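PDB 6JU8: tyrosinase from Aspergillus oryzae, which probably oxidises L-tyrosine and L-dopa to L-dopaquinone with molecular oxygen at a dinuclear copper centre. Local coordinates for residues Val402-Phe414 with Lys420-Trp432. The protein carries 1 engineered substitution. Residues are numbered along the deposited sequence; the frame is centred on the assembly and turned at random. Where two conformers were deposited one is given.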
loop_
_atom_site.group_PDB
_atom_site.type_symbol
_atom_site.label_atom_id
_atom_site.label_comp_id
_atom_site.label_asym_id
_atom_site.label_seq_id
_atom_site.Cartn_x
_atom_site.Cartn_y
_atom_site.Cartn_z
ATOM N N VAL A 402 -1.973 -36.045 26.830
ATOM C CA VAL A 402 -1.984 -35.292 28.099
ATOM C C VAL A 402 -2.716 -33.963 27.987
ATOM O O VAL A 402 -3.279 -33.429 28.959
ATOM C CB VAL A 402 -0.544 -35.121 28.625
ATOM C CG1 VAL A 402 0.311 -34.332 27.642
ATOM C CG2 VAL A 402 -0.543 -34.499 30.014
ATOM N N SER A 403 -2.764 -33.392 26.798
ATOM C CA SER A 403 -3.352 -32.074 26.569
ATOM C C SER A 403 -4.841 -32.128 26.300
ATOM O O SER A 403 -5.505 -31.076 26.274
ATOM C CB SER A 403 -2.636 -31.384 25.401
ATOM O OG SER A 403 -2.980 -32.004 24.175
ATOM N N LYS A 404 -5.380 -33.329 26.078
ATOM C CA LYS A 404 -6.751 -33.449 25.598
ATOM C C LYS A 404 -7.705 -32.660 26.483
ATOM O O LYS A 404 -8.639 -32.022 25.998
ATOM C CB LYS A 404 -7.175 -34.932 25.507
ATOM C CG LYS A 404 -8.535 -35.076 24.822
ATOM C CD LYS A 404 -8.949 -36.516 24.586
ATOM C CE LYS A 404 -9.372 -37.162 25.887
ATOM N NZ LYS A 404 -10.675 -36.647 26.394
ATOM N N ASP A 405 -7.518 -32.702 27.794
ATOM C CA ASP A 405 -8.495 -32.119 28.709
ATOM C C ASP A 405 -8.149 -30.717 29.161
ATOM O O ASP A 405 -8.739 -30.207 30.123
ATOM C CB ASP A 405 -8.671 -33.071 29.907
ATOM C CG ASP A 405 -9.337 -34.377 29.487
ATOM O OD1 ASP A 405 -10.110 -34.420 28.495
ATOM O OD2 ASP A 405 -9.093 -35.414 30.127
ATOM N N ASP A 406 -7.231 -30.047 28.460
ATOM C CA ASP A 406 -6.900 -28.683 28.862
ATOM C C ASP A 406 -8.087 -27.737 28.689
ATOM O O ASP A 406 -8.765 -27.743 27.650
ATOM C CB ASP A 406 -5.758 -28.133 27.999
ATOM C CG ASP A 406 -4.398 -28.726 28.284
ATOM O OD1 ASP A 406 -4.224 -29.534 29.214
ATOM O OD2 ASP A 406 -3.452 -28.355 27.548
ATOM N N ASP A 407 -8.311 -26.862 29.673
ATOM C CA ASP A 407 -9.256 -25.769 29.479
ATOM C C ASP A 407 -8.738 -24.824 28.400
ATOM O O ASP A 407 -7.595 -24.347 28.445
ATOM C CB ASP A 407 -9.381 -24.989 30.801
ATOM C CG ASP A 407 -10.260 -25.673 31.829
ATOM O OD1 ASP A 407 -11.071 -26.552 31.492
ATOM O OD2 ASP A 407 -10.067 -25.321 33.012
ATOM N N LEU A 408 -9.584 -24.517 27.437
ATOM C CA LEU A 408 -9.233 -23.570 26.374
ATOM C C LEU A 408 -9.644 -22.174 26.793
ATOM O O LEU A 408 -10.557 -21.531 26.271
ATOM C CB LEU A 408 -9.905 -24.017 25.077
ATOM C CG LEU A 408 -9.578 -25.426 24.608
ATOM C CD1 LEU A 408 -10.419 -25.799 23.389
ATOM C CD2 LEU A 408 -8.096 -25.568 24.299
ATOM N N ARG A 409 -8.905 -21.676 27.797
ATOM C CA ARG A 409 -9.118 -20.326 28.321
ATOM C C ARG A 409 -8.861 -19.318 27.215
ATOM O O ARG A 409 -7.945 -19.524 26.404
ATOM C CB ARG A 409 -8.162 -20.093 29.504
ATOM C CG ARG A 409 -8.431 -21.029 30.686
ATOM C CD ARG A 409 -7.570 -20.643 31.897
ATOM N NE ARG A 409 -6.352 -19.979 31.451
ATOM C CZ ARG A 409 -5.815 -18.892 31.983
ATOM N NH1 ARG A 409 -4.700 -18.356 31.493
ATOM N NH2 ARG A 409 -6.397 -18.317 33.036
ATOM N N PRO A 410 -9.593 -18.216 27.141
ATOM C CA PRO A 410 -10.583 -17.750 28.098
ATOM C C PRO A 410 -12.027 -18.015 27.710
ATOM O O PRO A 410 -12.944 -17.308 28.156
ATOM C CB PRO A 410 -10.301 -16.228 28.023
ATOM C CG PRO A 410 -10.183 -16.019 26.533
ATOM C CD PRO A 410 -9.352 -17.202 26.079
ATOM N N PHE A 411 -12.271 -19.050 26.924
ATOM C CA PHE A 411 -13.535 -19.228 26.238
ATOM C C PHE A 411 -14.554 -19.978 27.091
ATOM O O PHE A 411 -14.321 -21.130 27.429
ATOM C CB PHE A 411 -13.305 -19.966 24.922
ATOM C CG PHE A 411 -12.305 -19.289 24.012
ATOM C CD1 PHE A 411 -12.428 -17.932 23.717
ATOM C CD2 PHE A 411 -11.265 -20.012 23.440
ATOM C CE1 PHE A 411 -11.515 -17.322 22.853
ATOM C CE2 PHE A 411 -10.382 -19.420 22.565
ATOM C CZ PHE A 411 -10.522 -18.071 22.265
ATOM N N HIS A 412 -15.659 -19.321 27.385
ATOM C CA HIS A 412 -16.713 -19.880 28.231
ATOM C C HIS A 412 -17.864 -20.454 27.409
ATOM O O HIS A 412 -18.217 -19.939 26.345
ATOM C CB HIS A 412 -17.265 -18.813 29.169
ATOM C CG HIS A 412 -16.273 -18.399 30.214
ATOM N ND1 HIS A 412 -15.803 -17.112 30.284
ATOM C CD2 HIS A 412 -15.696 -19.055 31.233
ATOM C CE1 HIS A 412 -14.959 -16.988 31.293
ATOM N NE2 HIS A 412 -14.884 -18.163 31.894
ATOM N N ARG A 413 -18.468 -21.510 27.947
ATOM C CA ARG A 413 -19.662 -22.090 27.369
ATOM C C ARG A 413 -20.606 -22.547 28.479
ATOM O O ARG A 413 -20.208 -22.744 29.628
ATOM C CB ARG A 413 -19.341 -23.261 26.446
ATOM C CG ARG A 413 -18.475 -24.327 27.105
ATOM C CD ARG A 413 -18.112 -25.446 26.148
ATOM N NE ARG A 413 -19.285 -26.135 25.625
ATOM C CZ ARG A 413 -19.872 -27.152 26.243
ATOM N NH1 ARG A 413 -19.428 -27.627 27.399
ATOM N NH2 ARG A 413 -20.940 -27.691 25.663
ATOM N N PHE A 414 -21.845 -22.751 28.081
ATOM C CA PHE A 414 -22.847 -23.295 28.985
ATOM C C PHE A 414 -22.885 -24.804 28.764
ATOM O O PHE A 414 -23.078 -25.226 27.612
ATOM C CB PHE A 414 -24.174 -22.604 28.721
ATOM C CG PHE A 414 -25.326 -23.002 29.600
ATOM C CD1 PHE A 414 -25.385 -22.607 30.924
ATOM C CD2 PHE A 414 -26.360 -23.763 29.078
ATOM C CE1 PHE A 414 -26.457 -22.970 31.725
ATOM C CE2 PHE A 414 -27.427 -24.128 29.875
ATOM C CZ PHE A 414 -27.475 -23.732 31.196
ATOM N N LYS A 420 -23.887 -25.601 34.003
ATOM C CA LYS A 420 -22.829 -24.766 34.546
ATOM C C LYS A 420 -22.133 -23.988 33.439
ATOM O O LYS A 420 -22.097 -24.415 32.288
ATOM C CB LYS A 420 -21.779 -25.608 35.283
ATOM C CG LYS A 420 -22.303 -26.322 36.519
ATOM C CD LYS A 420 -22.228 -25.477 37.775
ATOM C CE LYS A 420 -22.368 -26.316 39.041
ATOM N NZ LYS A 420 -23.315 -27.445 38.803
ATOM N N VAL A 421 -21.534 -22.866 33.803
ATOM C CA VAL A 421 -20.569 -22.172 32.955
ATOM C C VAL A 421 -19.187 -22.793 33.143
ATOM O O VAL A 421 -18.702 -22.926 34.274
ATOM C CB VAL A 421 -20.485 -20.667 33.292
ATOM C CG1 VAL A 421 -19.381 -20.001 32.471
ATOM C CG2 VAL A 421 -21.839 -20.018 33.050
ATOM N N VAL A 422 -18.589 -23.221 32.039
ATOM C CA VAL A 422 -17.305 -23.897 32.091
ATOM C C VAL A 422 -16.419 -23.362 30.962
ATOM O O VAL A 422 -16.938 -22.698 30.060
ATOM C CB VAL A 422 -17.423 -25.421 31.938
ATOM C CG1 VAL A 422 -18.209 -26.032 33.086
ATOM C CG2 VAL A 422 -18.069 -25.770 30.590
ATOM N N PHE A 423 -15.128 -23.671 31.008
ATOM C CA PHE A 423 -14.311 -23.412 29.817
ATOM C C PHE A 423 -14.570 -24.464 28.746
ATOM O O PHE A 423 -14.798 -25.645 29.059
ATOM C CB PHE A 423 -12.833 -23.413 30.187
ATOM C CG PHE A 423 -12.402 -22.182 30.946
ATOM C CD1 PHE A 423 -12.520 -20.921 30.356
ATOM C CD2 PHE A 423 -11.873 -22.281 32.218
ATOM C CE1 PHE A 423 -12.095 -19.797 31.041
ATOM C CE2 PHE A 423 -11.460 -21.154 32.895
ATOM C CZ PHE A 423 -11.568 -19.897 32.320
ATOM N N PHE A 424 -14.435 -24.077 27.484
ATOM C CA PHE A 424 -14.301 -25.041 26.396
ATOM C C PHE A 424 -13.151 -26.017 26.640
ATOM O O PHE A 424 -12.121 -25.676 27.215
ATOM C CB PHE A 424 -14.047 -24.328 25.065
ATOM C CG PHE A 424 -15.298 -23.947 24.306
ATOM C CD1 PHE A 424 -15.994 -22.773 24.552
ATOM C CD2 PHE A 424 -15.771 -24.799 23.315
ATOM C CE1 PHE A 424 -17.136 -22.445 23.827
ATOM C CE2 PHE A 424 -16.916 -24.493 22.598
ATOM C CZ PHE A 424 -17.591 -23.318 22.863
ATOM N N ARG A 425 -13.341 -27.241 26.162
ATOM C CA ARG A 425 -12.326 -28.281 26.071
ATOM C C ARG A 425 -12.306 -28.797 24.637
ATOM O O ARG A 425 -13.307 -28.667 23.929
ATOM C CB ARG A 425 -12.599 -29.430 27.060
ATOM C CG ARG A 425 -12.508 -28.910 28.494
ATOM C CD ARG A 425 -11.590 -29.739 29.357
ATOM N NE ARG A 425 -11.450 -29.104 30.673
ATOM C CZ ARG A 425 -11.636 -29.773 31.799
ATOM N NH1 ARG A 425 -11.946 -31.067 31.714
ATOM N NH2 ARG A 425 -11.506 -29.179 32.974
ATOM N N SER A 426 -11.204 -29.400 24.223
ATOM C CA SER A 426 -11.043 -29.814 22.841
ATOM C C SER A 426 -12.141 -30.763 22.406
ATOM O O SER A 426 -12.651 -30.642 21.281
ATOM C CB SER A 426 -9.663 -30.479 22.672
ATOM O OG SER A 426 -8.643 -29.484 22.801
ATOM N N ASP A 427 -12.554 -31.714 23.268
ATOM C CA ASP A 427 -13.594 -32.648 22.822
ATOM C C ASP A 427 -14.901 -31.935 22.504
ATOM O O ASP A 427 -15.697 -32.443 21.709
ATOM C CB ASP A 427 -13.837 -33.694 23.909
ATOM C CG ASP A 427 -12.825 -34.808 23.917
ATOM O OD1 ASP A 427 -12.141 -35.025 22.908
ATOM O OD2 ASP A 427 -12.725 -35.532 24.916
ATOM N N ASP A 428 -15.159 -30.763 23.079
ATOM C CA ASP A 428 -16.372 -29.995 22.802
ATOM C C ASP A 428 -16.476 -29.578 21.340
ATOM O O ASP A 428 -17.587 -29.416 20.836
ATOM C CB ASP A 428 -16.466 -28.732 23.658
ATOM C CG ASP A 428 -16.517 -29.022 25.142
ATOM O OD1 ASP A 428 -17.065 -30.071 25.544
ATOM O OD2 ASP A 428 -16.004 -28.202 25.929
ATOM N N VAL A 429 -15.315 -29.446 20.684
ATOM C CA VAL A 429 -15.326 -28.960 19.302
ATOM C C VAL A 429 -14.764 -29.973 18.328
ATOM O O VAL A 429 -14.421 -29.626 17.190
ATOM C CB VAL A 429 -14.609 -27.595 19.169
ATOM C CG1 VAL A 429 -15.324 -26.583 20.048
ATOM C CG2 VAL A 429 -13.121 -27.721 19.512
ATOM N N LYS A 430 -14.670 -31.242 18.723
ATOM C CA LYS A 430 -14.224 -32.286 17.785
ATOM C C LYS A 430 -15.105 -32.305 16.550
ATOM O O LYS A 430 -14.643 -32.408 15.406
ATOM C CB LYS A 430 -14.263 -33.644 18.508
ATOM C CG LYS A 430 -13.841 -34.827 17.641
ATOM C CD LYS A 430 -14.285 -36.142 18.268
ATOM C CE LYS A 430 -13.362 -36.544 19.406
ATOM N NZ LYS A 430 -13.751 -37.864 19.994
ATOM N N ASP A 431 -16.424 -32.203 16.763
ATOM C CA ASP A 431 -17.341 -32.064 15.630
ATOM C C ASP A 431 -17.641 -30.580 15.436
ATOM O O ASP A 431 -18.410 -30.004 16.219
ATOM C CB ASP A 431 -18.631 -32.848 15.889
ATOM C CG ASP A 431 -19.565 -32.815 14.692
ATOM O OD1 ASP A 431 -19.264 -32.161 13.671
ATOM O OD2 ASP A 431 -20.639 -33.440 14.794
ATOM N N TRP A 432 -17.012 -29.971 14.458
ATOM C CA TRP A 432 -17.164 -28.532 14.237
ATOM C C TRP A 432 -18.630 -28.215 13.956
ATOM O O TRP A 432 -19.064 -27.084 14.171
ATOM C CB TRP A 432 -16.223 -28.055 13.117
ATOM C CG TRP A 432 -16.502 -28.794 11.840
ATOM C CD1 TRP A 432 -17.365 -28.408 10.850
ATOM C CD2 TRP A 432 -15.924 -30.039 11.422
ATOM N NE1 TRP A 432 -17.354 -29.363 9.840
ATOM C CE2 TRP A 432 -16.478 -30.365 10.175
ATOM C CE3 TRP A 432 -14.986 -30.909 12.013
ATOM C CZ2 TRP A 432 -16.130 -31.529 9.472
ATOM C CZ3 TRP A 432 -14.651 -32.061 11.313
ATOM C CH2 TRP A 432 -15.219 -32.359 10.073
HETATM O O HOH W 1 -8.648 -29.317 25.512
HETATM O O HOH W 2 -11.420 -32.431 25.757
HETATM O O HOH W 3 -13.892 -26.761 31.656
HETATM O O HOH W 4 -16.491 -27.829 28.437
#
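Arg413 has CG wedged between its backbone N and carbonyl carbon (chi1 53°), and chi2 is extended. This lays CD over the centre of the Phe424 ring, a CH-pi contact 3.6 Å from CD to the ring centroid. A bend at chi3 (-60°) then turns a face of the guanidinium to Asp428. The salt bridge is long, 3.8 Å from Arg413 NH1 to Asp428 OD2, and no N-H points at that oxygen; a water joins NH1, Asp428 OD2 and Phe423 O. Arg409 CG sits over the Phe423 ring face, 3.7 Å from the centroid. The His412 ring runs nearly parallel to Phe423 but slid off it, and His412 ND1 is hydrogen-bonded to Asp79 OD2. Paired backbone bonds join Arg413 and Val422 in this antiparallel two-stranded hairpin. Further along, Phe424 N hydrogen-bonds to Phe411 O and Leu408 N to Phe424 O (2.8 Å). Arg425 NE forms a salt bridge with Asp407 OD1 at 2.7 Å, in the guanidinium plane but on the anti side of the carboxylate, 32° out of its plane. Buried Phe411 and Phe424 pack on helix 103-129, which carries the copper ligand His107; the Phe411 side chain lies about 9 Å from a bound copper ion. Lys404 NZ bridges Asp427 OD2 (2.8 Å) and Asp405 OD1, and probably offsets the repulsion between these two carboxylates.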